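Local coordinates for spindle assembly checkpoint serine/threonine-protein kinase BUB1 (Saccharomyces cerevisiae, PDB 3ESL) that acts as a mitotic checkpoint kinase that delays anaphase until chromosomes are bioriented on the spindle, this piece being its conserved, all-helical N-terminal domain, at residues I38-S43 with E54-T59; Y73-R78 with G111-L116; N93-S98 with K123-A128; F130-K135 with M166-N171. All coordinates share one frame; numbering follows the deposited sequence. Where two conformers were deposited one is given.

From the N terminus, interaction 1 closes first, folding helix 49-67 back along helix 29-47 across a short connection. Interaction 2 then opens at the start of helix 77-90 and closes at the start of helix 115-127, spanning the intervening helix 95-108. Interaction 3 opens inside that span, at the start of helix 95-108, and closes at the end of helix 115-127, so 2 and 3 cross, about 20 Å apart between centres. Interaction 4 ties the start of helix 131-143 to the loop after helix 149-165; it touches interaction 3, where Leu125 O and Phe130 N lie 2.8 Å apart, and has its centre about 38 Å from that of interaction 1.

Interaction 1 of 4, residues I38-S43 with E54-T59; sequences IWISTS and EVLRST
Ile40 carries most of this contact between helices 29-47 and 49-67, whose local axes run nearly antiparallel (161°) and come within 9.5 Å. Its two branches diverge: CG2, anti to the backbone N, rests on Leu56 CB at 3.7 Å, while CG1 lies beside that N (chi1 -62°) and carries CD1 across Val55, 3.8 Å from Val55 CG1. The same CD1 meets the Thr59 side chain tip to tip, 3.5 Å from Thr59 OG1. One residue on, Ser41 adds a marginal touch, CB to Leu56 CD2 at 4.3 Å, its hydroxyl being bonded to Met37 O. Thr59 OG1 gives its proton to Val55 O (2.7 Å), which also accepts from Thr59 N on the opposite face of the carbonyl plane. A glycine in place of Thr59 would probably open a gap beside Ile40 CD1 and cost Val55 O one of its two donors. No hydrogen bond crosses the interface, so the two helices are joined here by van der Waals packing, mostly apolar, with the threonine hydroxyl satisfied within its own helix.

Interaction 2 of 4, residues Y73-R78 with G111-L116; sequences YRNDPR and GTKLSL
Loop meets loop here: the turn Tyr73-Asp76, leading into helix 77-90, is hydrogen-bonded to the turn Gly111-Leu114, leading into helix 115-127. Gly111 N donates to Arg74 O at 2.9 Å, and the Asn75 amide supplies the second direct bond. Its OD1 accepts from Lys113 N (2.9 Å, 162° at the hydrogen), the donor standing above the carbonyl plane, 44° out of it. Asn75 ND2 lies against the extended Lys113 chain, 3.5 Å from Lys113 CD, and donates to a water that also bonds Thr112 OG1, so both ends of the amide are held. Leu114 CD1 packs 3.6 Å from Asn75 O and 3.8 Å from Pro77 CA. Asp76 caps its helix through OD1 to Arg78 N, and the Arg78 guanidinium grips the carboxylate side-on, NH2 to Asp76 OD2 at 2.8 Å; its NH1 reaches Asp28. Two type I turns, each running into a new helix, with helices 77-90 and 95-108 between the two turns, suit the successive helical hairpins of a TPR-like array.

Interaction 3 of 4, residues N93-S98 with K123-A128; sequences NNFHES and KLLENA
The first turn of helix 95-108 faces the last turn of helix 115-127, the backbones coming nearest at Phe95 and Ala128, whose CA atoms are 7.6 Å apart. Phe95 reaches across because its ring is swung anti to the backbone N (chi1 169°). Ring atom CE1 meets Ala128 CB at 3.5 Å and Leu124 CG at 4.0 Å, both approached obliquely, while Leu125 CD2 sits at the ring edge near its plane, 4.2 Å from Phe95 CZ. One helical turn further on, both Leu124 methyls lie against Ser98 CB, CD1 at 3.8 Å, while Leu124 CG faces the ring. Asn94 begins helix 95-108 as its N-cap, OD1 accepting from Glu97 N at 3.0 Å, and Phe95 follows directly after it. Arg185 of helix 177-186 also touches Phe95, and Leu182 of that helix reaches Leu125. A serine in place of Phe95 would probably leave Ala128 CB and the Leu124 CG side without a partner across this contact and open a gap between the helix ends. With no hydrogen bond across it, contact between these two segments rests on hydrophobic fit.

Interaction 4 of 4, residues F130-K135 with M166-N171; sequences FFLEAK and MNIVEN
Phe131 and Ile168 meet through matching first torsions: chi1 of -68° sets the ring beside its own backbone N, and Ile168 CG1 likewise lies beside its N, whereby CD1 is carried to the ring. That methyl lies over one face, 3.9 Å from the Phe131 centroid and 22° off the normal, a CH-pi contact displaced toward the rim. Met166 brings its sulfur in from an oblique direction: SD is 4.3 Å from the same centroid and 37° off the normal, nearest to Phe131 CE1 at 3.7 Å. Its extended chain crosses the ring at roughly a right angle, completing a Met-aromatic contact. The other branch of Ile168 turns to the neighbouring leucine, CG2 lying 3.9 Å from Leu132 CD2, the two side chains running antiparallel alongside one another. Leu132 CD1 also approaches the aliphatic part of Glu170, though that glutamate is poorly ordered and its place uncertain. Asn167, at positive phi, ends helix 149-165 in a Schellman motif, Ile168 N bonding to Leu163 O; the chain thus leaves the helix with Met166 and Ile168 on either side of the turn residue, both directed to helix 131-143. Leu163 also touches Phe131. No hydrogen bond joins the two segments, so between them this surface contact of departing loop and helix is apolar, sulfur-aromatic and CH-pi in kind.

Interaction 1 of 4, residues I38-S43 with E54-T59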
loop_
_atom_site.group_PDB
_atom_site.type_symbol
_atom_site.label_atom_id
_atom_site.label_comp_id
_atom_site.label_asym_id
_atom_site.label_seq_id
_atom_site.Cartn_x
_atom_site.Cartn_y
_atom_site.Cartn_z
ATOM N N ILE A 38 -3.442 9.459 11.395
ATOM C CA ILE A 38 -4.468 8.918 12.270
ATOM C C ILE A 38 -5.360 10.065 12.742
ATOM O O ILE A 38 -6.585 9.927 12.729
ATOM C CB ILE A 38 -3.863 8.140 13.447
ATOM C CG1 ILE A 38 -3.213 6.841 12.928
ATOM C CG2 ILE A 38 -4.927 7.803 14.510
ATOM C CD1 ILE A 38 -2.311 6.169 13.921
ATOM N N TRP A 39 -4.746 11.188 13.107
ATOM C CA TRP A 39 -5.511 12.371 13.552
ATOM C C TRP A 39 -6.411 12.917 12.436
ATOM O O TRP A 39 -7.590 13.235 12.662
ATOM C CB TRP A 39 -4.587 13.462 14.092
ATOM C CG TRP A 39 -5.350 14.702 14.458
ATOM C CD1 TRP A 39 -6.008 14.939 15.635
ATOM C CD2 TRP A 39 -5.573 15.848 13.626
ATOM N NE1 TRP A 39 -6.632 16.171 15.587
ATOM C CE2 TRP A 39 -6.372 16.755 14.371
ATOM C CE3 TRP A 39 -5.172 16.206 12.327
ATOM C CZ2 TRP A 39 -6.774 17.997 13.858
ATOM C CZ3 TRP A 39 -5.573 17.444 11.812
ATOM C CH2 TRP A 39 -6.371 18.327 12.585
ATOM N N ILE A 40 -5.867 13.026 11.228
ATOM C CA ILE A 40 -6.659 13.501 10.095
ATOM C C ILE A 40 -7.858 12.587 9.837
ATOM O O ILE A 40 -8.982 13.060 9.646
ATOM C CB ILE A 40 -5.843 13.556 8.799
ATOM C CG1 ILE A 40 -4.678 14.537 8.918
ATOM C CG2 ILE A 40 -6.749 13.942 7.605
ATOM C CD1 ILE A 40 -3.602 14.321 7.849
ATOM N N SER A 41 -7.608 11.278 9.824
ATOM C CA SER A 41 -8.621 10.313 9.417
ATOM C C SER A 41 -9.703 10.116 10.482
ATOM O O SER A 41 -10.770 9.564 10.191
ATOM C CB SER A 41 -7.966 8.978 9.050
ATOM O OG SER A 41 -7.356 8.394 10.187
ATOM N N THR A 42 -9.425 10.554 11.706
ATOM C CA THR A 42 -10.388 10.438 12.792
ATOM C C THR A 42 -10.973 11.814 13.126
ATOM O O THR A 42 -12.130 12.090 12.817
ATOM C CB THR A 42 -9.786 9.754 14.042
ATOM O OG1 THR A 42 -8.628 10.475 14.482
ATOM C CG2 THR A 42 -9.403 8.299 13.736
ATOM N N SER A 43 -10.159 12.687 13.700
ATOM C CA SER A 43 -10.643 13.964 14.203
ATOM C C SER A 43 -11.020 14.957 13.105
ATOM O O SER A 43 -12.123 15.517 13.116
ATOM C CB SER A 43 -9.622 14.576 15.159
ATOM O OG SER A 43 -9.444 13.731 16.280
ATOM N N GLU A 54 -8.728 15.710 1.194
ATOM C CA GLU A 54 -7.593 16.315 0.503
ATOM C C GLU A 54 -6.325 16.254 1.353
ATOM O O GLU A 54 -5.257 15.872 0.863
ATOM C CB GLU A 54 -7.911 17.775 0.143
ATOM C CG GLU A 54 -6.742 18.562 -0.456
ATOM C CD GLU A 54 -6.778 20.049 -0.116
ATOM O OE1 GLU A 54 -7.878 20.648 -0.110
ATOM O OE2 GLU A 54 -5.697 20.622 0.146
ATOM N N VAL A 55 -6.457 16.629 2.623
ATOM C CA VAL A 55 -5.314 16.693 3.532
ATOM C C VAL A 55 -4.820 15.275 3.817
ATOM O O VAL A 55 -3.604 15.040 3.895
ATOM C CB VAL A 55 -5.639 17.446 4.843
ATOM C CG1 VAL A 55 -4.441 17.435 5.789
ATOM C CG2 VAL A 55 -6.058 18.897 4.538
ATOM N N LEU A 56 -5.751 14.336 3.961
ATOM C CA LEU A 56 -5.345 12.940 4.163
ATOM C C LEU A 56 -4.555 12.454 2.943
ATOM O O LEU A 56 -3.475 11.863 3.093
ATOM C CB LEU A 56 -6.543 12.028 4.448
ATOM C CG LEU A 56 -6.200 10.550 4.680
ATOM C CD1 LEU A 56 -5.236 10.363 5.860
ATOM C CD2 LEU A 56 -7.460 9.696 4.860
ATOM N N ARG A 57 -5.082 12.701 1.744
ATOM C CA ARG A 57 -4.435 12.205 0.525
ATOM C C ARG A 57 -3.031 12.779 0.397
ATOM O O ARG A 57 -2.078 12.033 0.169
ATOM C CB ARG A 57 -5.276 12.496 -0.736
ATOM C CG ARG A 57 -4.624 11.944 -2.016
ATOM C CD ARG A 57 -5.561 11.818 -3.220
ATOM N NE ARG A 57 -4.903 11.007 -4.257
ATOM C CZ ARG A 57 -5.492 10.459 -5.322
ATOM N NH1 ARG A 57 -6.799 10.613 -5.536
ATOM N NH2 ARG A 57 -4.763 9.743 -6.183
ATOM N N SER A 58 -2.909 14.097 0.559
ATOM C CA SER A 58 -1.614 14.791 0.474
ATOM C C SER A 58 -0.595 14.325 1.512
ATOM O O SER A 58 0.592 14.179 1.210
ATOM C CB SER A 58 -1.817 16.308 0.579
ATOM O OG SER A 58 -0.600 16.965 0.894
ATOM N N THR A 59 -1.062 14.097 2.736
ATOM C CA THR A 59 -0.196 13.669 3.822
ATOM C C THR A 59 0.302 12.251 3.554
ATOM O O THR A 59 1.478 11.957 3.793
ATOM C CB THR A 59 -0.906 13.780 5.180
ATOM O OG1 THR A 59 -1.301 15.148 5.366
ATOM C CG2 THR A 59 0.040 13.409 6.308
#

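Interaction 2 of 4, residues Y73-R78 with G111-L116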
loop_
_atom_site.group_PDB
_atom_site.type_symbol
_atom_site.label_atom_id
_atom_site.label_comp_id
_atom_site.label_asym_id
_atom_site.label_seq_id
_atom_site.Cartn_x
_atom_site.Cartn_y
_atom_site.Cartn_z
ATOM N N TYR A 73 13.207 1.036 6.159
ATOM C CA TYR A 73 11.740 0.894 6.274
ATOM C C TYR A 73 11.101 -0.081 5.273
ATOM O O TYR A 73 9.869 -0.303 5.303
ATOM C CB TYR A 73 11.101 2.269 6.109
ATOM C CG TYR A 73 11.110 3.132 7.345
ATOM C CD1 TYR A 73 10.288 2.830 8.440
ATOM C CD2 TYR A 73 11.907 4.281 7.413
ATOM C CE1 TYR A 73 10.270 3.637 9.568
ATOM C CE2 TYR A 73 11.870 5.102 8.523
ATOM C CZ TYR A 73 11.061 4.779 9.592
ATOM O OH TYR A 73 11.026 5.582 10.692
ATOM N N ARG A 74 11.927 -0.664 4.391
ATOM C CA ARG A 74 11.415 -1.498 3.288
ATOM C C ARG A 74 10.370 -2.526 3.723
ATOM O O ARG A 74 9.334 -2.687 3.067
ATOM C CB ARG A 74 12.566 -2.228 2.587
ATOM C CG ARG A 74 13.208 -1.454 1.476
ATOM C CD ARG A 74 14.224 -2.346 0.778
ATOM N NE ARG A 74 15.022 -1.617 -0.206
ATOM C CZ ARG A 74 16.214 -2.019 -0.647
ATOM N NH1 ARG A 74 16.759 -3.139 -0.183
ATOM N NH2 ARG A 74 16.869 -1.293 -1.544
ATOM N N ASN A 75 10.651 -3.238 4.813
ATOM C CA ASN A 75 9.720 -4.244 5.307
ATOM C C ASN A 75 9.154 -3.920 6.681
ATOM O O ASN A 75 8.895 -4.818 7.482
ATOM C CB ASN A 75 10.340 -5.645 5.230
ATOM C CG ASN A 75 10.443 -6.134 3.805
ATOM O OD1 ASN A 75 9.419 -6.390 3.149
ATOM N ND2 ASN A 75 11.667 -6.241 3.303
ATOM N N ASP A 76 8.967 -2.620 6.942
ATOM C CA ASP A 76 8.270 -2.165 8.142
ATOM C C ASP A 76 6.769 -2.350 7.880
ATOM O O ASP A 76 6.233 -1.747 6.940
ATOM C CB ASP A 76 8.607 -0.686 8.403
ATOM C CG ASP A 76 8.052 -0.173 9.727
ATOM O OD1 ASP A 76 6.873 -0.421 10.039
ATOM O OD2 ASP A 76 8.810 0.485 10.477
ATOM N N PRO A 77 6.076 -3.174 8.688
ATOM C CA PRO A 77 4.661 -3.438 8.394
ATOM C C PRO A 77 3.809 -2.179 8.505
ATOM O O PRO A 77 2.772 -2.078 7.856
ATOM C CB PRO A 77 4.247 -4.447 9.475
ATOM C CG PRO A 77 5.242 -4.283 10.565
ATOM C CD PRO A 77 6.533 -3.869 9.909
ATOM N N ARG A 78 4.229 -1.233 9.332
ATOM C CA ARG A 78 3.485 0.032 9.425
ATOM C C ARG A 78 3.530 0.797 8.104
ATOM O O ARG A 78 2.520 1.369 7.673
ATOM C CB ARG A 78 4.053 0.915 10.529
ATOM C CG ARG A 78 4.081 0.261 11.896
ATOM C CD ARG A 78 4.863 1.129 12.895
ATOM N NE ARG A 78 6.268 1.287 12.489
ATOM C CZ ARG A 78 7.076 2.246 12.940
ATOM N NH1 ARG A 78 6.630 3.143 13.813
ATOM N NH2 ARG A 78 8.329 2.313 12.515
ATOM N N GLY A 111 7.839 -4.255 1.157
ATOM C CA GLY A 111 6.843 -5.234 1.559
ATOM C C GLY A 111 7.081 -6.651 1.061
ATOM O O GLY A 111 6.295 -7.545 1.342
ATOM N N THR A 112 8.166 -6.865 0.334
ATOM C CA THR A 112 8.373 -8.160 -0.325
ATOM C C THR A 112 8.764 -9.302 0.617
ATOM O O THR A 112 8.816 -10.475 0.204
ATOM C CB THR A 112 9.320 -8.055 -1.527
ATOM O OG1 THR A 112 10.557 -7.474 -1.117
ATOM C CG2 THR A 112 8.686 -7.197 -2.635
ATOM N N LYS A 113 9.013 -8.976 1.887
ATOM C CA LYS A 113 9.221 -10.005 2.898
ATOM C C LYS A 113 8.019 -10.141 3.838
ATOM O O LYS A 113 8.085 -10.863 4.850
ATOM C CB LYS A 113 10.517 -9.741 3.677
ATOM C CG LYS A 113 11.770 -9.753 2.819
ATOM C CD LYS A 113 13.014 -9.421 3.656
ATOM C CE LYS A 113 14.246 -9.257 2.763
ATOM N NZ LYS A 113 15.512 -9.166 3.561
ATOM N N LEU A 114 6.923 -9.450 3.512
ATOM C CA LEU A 114 5.712 -9.476 4.339
ATOM C C LEU A 114 4.528 -10.148 3.644
ATOM O O LEU A 114 4.175 -9.776 2.519
ATOM C CB LEU A 114 5.312 -8.046 4.745
ATOM C CG LEU A 114 6.378 -7.304 5.568
ATOM C CD1 LEU A 114 5.941 -5.875 5.791
ATOM C CD2 LEU A 114 6.630 -8.025 6.912
ATOM N N SER A 115 3.899 -11.102 4.339
ATOM C CA SER A 115 2.733 -11.826 3.798
ATOM C C SER A 115 1.620 -10.902 3.307
ATOM O O SER A 115 0.989 -11.167 2.280
ATOM C CB SER A 115 2.161 -12.788 4.844
ATOM O OG SER A 115 3.088 -13.805 5.134
ATOM N N LEU A 116 1.363 -9.830 4.051
ATOM C CA LEU A 116 0.314 -8.889 3.707
ATOM C C LEU A 116 0.459 -8.359 2.286
ATOM O O LEU A 116 -0.543 -8.169 1.592
ATOM C CB LEU A 116 0.291 -7.735 4.716
ATOM C CG LEU A 116 -0.832 -6.706 4.509
ATOM C CD1 LEU A 116 -2.198 -7.342 4.655
ATOM C CD2 LEU A 116 -0.650 -5.544 5.459
HETATM O O HOH W 1 12.605 -6.331 0.663
#

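Interaction 3 of 4, residues N93-S98 with K123-A128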
loop_
_atom_site.group_PDB
_atom_site.type_symbol
_atom_site.label_atom_id
_atom_site.label_comp_id
_atom_site.label_asym_id
_atom_site.label_seq_id
_atom_site.Cartn_x
_atom_site.Cartn_y
_atom_site.Cartn_z
ATOM N N ASN A 93 -10.951 2.644 -7.865
ATOM C CA ASN A 93 -11.626 2.636 -9.167
ATOM C C ASN A 93 -10.647 2.592 -10.351
ATOM O O ASN A 93 -11.018 2.883 -11.484
ATOM C CB ASN A 93 -12.559 3.849 -9.281
ATOM C CG ASN A 93 -11.806 5.167 -9.387
ATOM O OD1 ASN A 93 -10.676 5.298 -8.905
ATOM N ND2 ASN A 93 -12.431 6.154 -10.026
ATOM N N ASN A 94 -9.392 2.231 -10.085
ATOM C CA ASN A 94 -8.357 2.269 -11.118
ATOM C C ASN A 94 -7.419 1.083 -10.993
ATOM O O ASN A 94 -6.422 1.168 -10.273
ATOM C CB ASN A 94 -7.562 3.581 -11.017
ATOM C CG ASN A 94 -6.666 3.834 -12.218
ATOM O OD1 ASN A 94 -6.173 2.909 -12.876
ATOM N ND2 ASN A 94 -6.440 5.109 -12.505
ATOM N N PHE A 95 -7.727 -0.008 -11.694
ATOM C CA PHE A 95 -6.916 -1.221 -11.615
ATOM C C PHE A 95 -5.463 -0.969 -12.019
ATOM O O PHE A 95 -4.542 -1.418 -11.344
ATOM C CB PHE A 95 -7.472 -2.366 -12.474
ATOM C CG PHE A 95 -6.513 -3.517 -12.616
ATOM C CD1 PHE A 95 -6.395 -4.469 -11.603
ATOM C CD2 PHE A 95 -5.674 -3.615 -13.725
ATOM C CE1 PHE A 95 -5.485 -5.521 -11.715
ATOM C CE2 PHE A 95 -4.767 -4.663 -13.850
ATOM C CZ PHE A 95 -4.667 -5.622 -12.837
ATOM N N HIS A 96 -5.264 -0.261 -13.129
ATOM C CA HIS A 96 -3.907 -0.090 -13.632
ATOM C C HIS A 96 -3.007 0.683 -12.677
ATOM O O HIS A 96 -1.855 0.310 -12.483
ATOM C CB HIS A 96 -3.897 0.501 -15.037
ATOM C CG HIS A 96 -4.302 -0.488 -16.079
ATOM N ND1 HIS A 96 -3.521 -1.572 -16.414
ATOM C CD2 HIS A 96 -5.419 -0.578 -16.839
ATOM C CE1 HIS A 96 -4.133 -2.282 -17.345
ATOM N NE2 HIS A 96 -5.286 -1.699 -17.623
ATOM N N GLU A 97 -3.539 1.743 -12.087
ATOM C CA GLU A 97 -2.766 2.510 -11.113
ATOM C C GLU A 97 -2.568 1.720 -9.829
ATOM O O GLU A 97 -1.494 1.776 -9.245
ATOM C CB GLU A 97 -3.398 3.877 -10.855
ATOM C CG GLU A 97 -3.162 4.826 -12.037
ATOM C CD GLU A 97 -1.681 4.981 -12.363
ATOM O OE1 GLU A 97 -0.927 5.408 -11.466
ATOM O OE2 GLU A 97 -1.262 4.654 -13.504
ATOM N N SER A 98 -3.592 0.969 -9.414
ATOM C CA SER A 98 -3.427 0.045 -8.262
ATOM C C SER A 98 -2.324 -0.979 -8.514
ATOM O O SER A 98 -1.405 -1.129 -7.696
ATOM C CB SER A 98 -4.742 -0.675 -7.904
ATOM O OG SER A 98 -5.694 0.241 -7.386
ATOM N N LYS A 123 -5.155 -10.416 -3.999
ATOM C CA LYS A 123 -6.568 -10.025 -3.960
ATOM C C LYS A 123 -6.896 -9.086 -5.125
ATOM O O LYS A 123 -7.932 -9.242 -5.777
ATOM C CB LYS A 123 -6.936 -9.386 -2.620
ATOM C CG LYS A 123 -8.420 -9.022 -2.477
ATOM C CD LYS A 123 -8.723 -8.320 -1.142
ATOM C CE LYS A 123 -8.339 -6.833 -1.160
ATOM N NZ LYS A 123 -9.237 -6.002 -2.029
ATOM N N LEU A 124 -6.009 -8.126 -5.400
ATOM C CA LEU A 124 -6.238 -7.215 -6.531
ATOM C C LEU A 124 -6.357 -8.003 -7.843
ATOM O O LEU A 124 -7.296 -7.781 -8.626
ATOM C CB LEU A 124 -5.119 -6.158 -6.622
ATOM C CG LEU A 124 -5.260 -5.156 -7.774
ATOM C CD1 LEU A 124 -6.279 -4.092 -7.454
ATOM C CD2 LEU A 124 -3.912 -4.524 -8.107
ATOM N N LEU A 125 -5.411 -8.910 -8.080
ATOM C CA LEU A 125 -5.392 -9.696 -9.304
ATOM C C LEU A 125 -6.605 -10.618 -9.347
ATOM O O LEU A 125 -7.209 -10.783 -10.405
ATOM C CB LEU A 125 -4.115 -10.517 -9.417
ATOM C CG LEU A 125 -2.803 -9.741 -9.558
ATOM C CD1 LEU A 125 -1.644 -10.703 -9.769
ATOM C CD2 LEU A 125 -2.900 -8.718 -10.699
ATOM N N GLU A 126 -6.954 -11.197 -8.197
ATOM C CA GLU A 126 -8.141 -12.070 -8.116
ATOM C C GLU A 126 -9.420 -11.343 -8.544
ATOM O O GLU A 126 -10.177 -11.844 -9.402
ATOM C CB GLU A 126 -8.289 -12.669 -6.707
ATOM C CG GLU A 126 -9.660 -13.332 -6.481
ATOM C CD GLU A 126 -9.828 -13.958 -5.110
ATOM O OE1 GLU A 126 -8.994 -13.714 -4.199
ATOM O OE2 GLU A 126 -10.813 -14.713 -4.946
ATOM N N ASN A 127 -9.659 -10.176 -7.954
ATOM C CA ASN A 127 -10.818 -9.347 -8.286
ATOM C C ASN A 127 -10.829 -8.920 -9.754
ATOM O O ASN A 127 -11.901 -8.787 -10.358
ATOM C CB ASN A 127 -10.909 -8.129 -7.365
ATOM C CG ASN A 127 -11.207 -8.504 -5.916
ATOM O OD1 ASN A 127 -11.791 -9.550 -5.638
ATOM N ND2 ASN A 127 -10.812 -7.641 -4.991
ATOM N N ALA A 128 -9.639 -8.734 -10.323
ATOM C CA ALA A 128 -9.503 -8.393 -11.742
ATOM C C ALA A 128 -9.581 -9.633 -12.621
ATOM O O ALA A 128 -9.398 -9.546 -13.832
ATOM C CB ALA A 128 -8.194 -7.661 -12.002
#

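Interaction 4 of 4, residues F130-K135 with M166-N171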
loop_
_atom_site.group_PDB
_atom_site.type_symbol
_atom_site.label_atom_id
_atom_site.label_comp_id
_atom_site.label_asym_id
_atom_site.label_seq_id
_atom_site.Cartn_x
_atom_site.Cartn_y
_atom_site.Cartn_z
ATOM N N PHE A 130 -7.526 -12.151 -12.856
ATOM C CA PHE A 130 -6.275 -12.793 -13.209
ATOM C C PHE A 130 -6.104 -13.937 -12.219
ATOM O O PHE A 130 -5.235 -13.905 -11.343
ATOM C CB PHE A 130 -5.083 -11.815 -13.146
ATOM C CG PHE A 130 -5.085 -10.769 -14.236
ATOM C CD1 PHE A 130 -4.735 -11.101 -15.549
ATOM C CD2 PHE A 130 -5.437 -9.453 -13.951
ATOM C CE1 PHE A 130 -4.732 -10.122 -16.558
ATOM C CE2 PHE A 130 -5.435 -8.474 -14.943
ATOM C CZ PHE A 130 -5.083 -8.806 -16.244
ATOM N N PHE A 131 -6.954 -14.953 -12.354
ATOM C CA PHE A 131 -7.114 -15.954 -11.302
ATOM C C PHE A 131 -5.849 -16.753 -11.002
ATOM O O PHE A 131 -5.448 -16.889 -9.838
ATOM C CB PHE A 131 -8.315 -16.873 -11.603
ATOM C CG PHE A 131 -9.646 -16.169 -11.517
ATOM C CD1 PHE A 131 -10.113 -15.677 -10.305
ATOM C CD2 PHE A 131 -10.435 -16.007 -12.658
ATOM C CE1 PHE A 131 -11.336 -15.017 -10.222
ATOM C CE2 PHE A 131 -11.663 -15.358 -12.587
ATOM C CZ PHE A 131 -12.117 -14.858 -11.370
ATOM N N LEU A 132 -5.201 -17.263 -12.042
ATOM C CA LEU A 132 -4.043 -18.123 -11.829
ATOM C C LEU A 132 -2.767 -17.330 -11.511
ATOM O O LEU A 132 -1.894 -17.812 -10.787
ATOM C CB LEU A 132 -3.861 -19.116 -12.989
ATOM C CG LEU A 132 -5.078 -20.038 -13.216
ATOM C CD1 LEU A 132 -4.925 -20.886 -14.471
ATOM C CD2 LEU A 132 -5.398 -20.909 -11.995
ATOM N N GLU A 133 -2.688 -16.102 -12.017
ATOM C CA GLU A 133 -1.603 -15.193 -11.635
ATOM C C GLU A 133 -1.679 -14.876 -10.140
ATOM O O GLU A 133 -0.641 -14.813 -9.461
ATOM C CB GLU A 133 -1.648 -13.900 -12.450
ATOM C CG GLU A 133 -1.315 -14.086 -13.933
ATOM C CD GLU A 133 -2.542 -14.330 -14.810
ATOM O OE1 GLU A 133 -3.590 -14.797 -14.311
ATOM O OE2 GLU A 133 -2.451 -14.047 -16.025
ATOM N N ALA A 134 -2.900 -14.677 -9.641
ATOM C CA ALA A 134 -3.124 -14.400 -8.217
ATOM C C ALA A 134 -2.642 -15.548 -7.330
ATOM O O ALA A 134 -2.088 -15.316 -6.252
ATOM C CB ALA A 134 -4.585 -14.083 -7.948
ATOM N N LYS A 135 -2.834 -16.790 -7.785
ATOM C CA LYS A 135 -2.364 -17.960 -7.037
ATOM C C LYS A 135 -0.842 -17.989 -7.023
ATOM O O LYS A 135 -0.236 -18.183 -5.971
ATOM C CB LYS A 135 -2.934 -19.263 -7.637
ATOM C CG LYS A 135 -2.341 -20.540 -7.064
ATOM C CD LYS A 135 -3.095 -21.765 -7.566
ATOM C CE LYS A 135 -2.492 -23.048 -7.020
ATOM N NZ LYS A 135 -3.523 -24.117 -6.950
ATOM N N MET A 166 -15.511 -21.747 -8.631
ATOM C CA MET A 166 -15.640 -21.184 -9.980
ATOM C C MET A 166 -15.181 -22.169 -11.075
ATOM O O MET A 166 -15.089 -21.796 -12.250
ATOM C CB MET A 166 -14.850 -19.869 -10.112
ATOM C CG MET A 166 -15.131 -18.802 -9.061
ATOM S SD MET A 166 -14.163 -17.296 -9.355
ATOM C CE MET A 166 -14.088 -16.606 -7.704
ATOM N N ASN A 167 -14.890 -23.412 -10.686
ATOM C CA ASN A 167 -14.475 -24.473 -11.624
ATOM C C ASN A 167 -13.169 -24.166 -12.378
ATOM O O ASN A 167 -13.063 -24.433 -13.580
ATOM C CB ASN A 167 -15.593 -24.796 -12.644
ATOM C CG ASN A 167 -16.928 -25.135 -11.989
ATOM O OD1 ASN A 167 -17.032 -26.072 -11.195
ATOM N ND2 ASN A 167 -17.967 -24.382 -12.348
ATOM N N ILE A 168 -12.180 -23.620 -11.671
ATOM C CA ILE A 168 -10.944 -23.148 -12.310
ATOM C C ILE A 168 -9.747 -24.061 -12.043
ATOM O O ILE A 168 -9.447 -24.379 -10.890
ATOM C CB ILE A 168 -10.603 -21.689 -11.885
ATOM C CG1 ILE A 168 -11.715 -20.731 -12.318
ATOM C CG2 ILE A 168 -9.252 -21.247 -12.464
ATOM C CD1 ILE A 168 -11.629 -19.358 -11.695
ATOM N N VAL A 169 -9.079 -24.470 -13.124
ATOM C CA VAL A 169 -7.820 -25.233 -13.074
ATOM C C VAL A 169 -6.929 -24.896 -14.278
ATOM O O VAL A 169 -7.415 -24.389 -15.292
ATOM C CB VAL A 169 -8.047 -26.778 -13.019
ATOM C CG1 VAL A 169 -8.125 -27.273 -11.577
ATOM C CG2 VAL A 169 -9.280 -27.201 -13.830
ATOM N N GLU A 170 -5.629 -25.176 -14.160
ATOM C CA GLU A 170 -4.688 -24.984 -15.272
ATOM C C GLU A 170 -4.774 -26.089 -16.329
ATOM O O GLU A 170 -5.185 -27.215 -16.036
ATOM C CB GLU A 170 -3.240 -24.865 -14.772
ATOM C CG GLU A 170 -2.764 -23.432 -14.560
ATOM C CD GLU A 170 -1.402 -23.149 -15.189
ATOM O OE1 GLU A 170 -0.432 -23.889 -14.908
ATOM O OE2 GLU A 170 -1.300 -22.174 -15.962
ATOM N N ASN A 171 -4.382 -25.748 -17.557
ATOM C CA ASN A 171 -4.304 -26.708 -18.658
ATOM C C ASN A 171 -2.875 -26.925 -19.157
ATOM O O ASN A 171 -2.092 -25.981 -19.271
ATOM C CB ASN A 171 -5.215 -26.285 -19.820
ATOM C CG ASN A 171 -6.547 -27.024 -19.822
ATOM O OD1 ASN A 171 -6.608 -28.228 -19.563
ATOM N ND2 ASN A 171 -7.621 -26.305 -20.130
#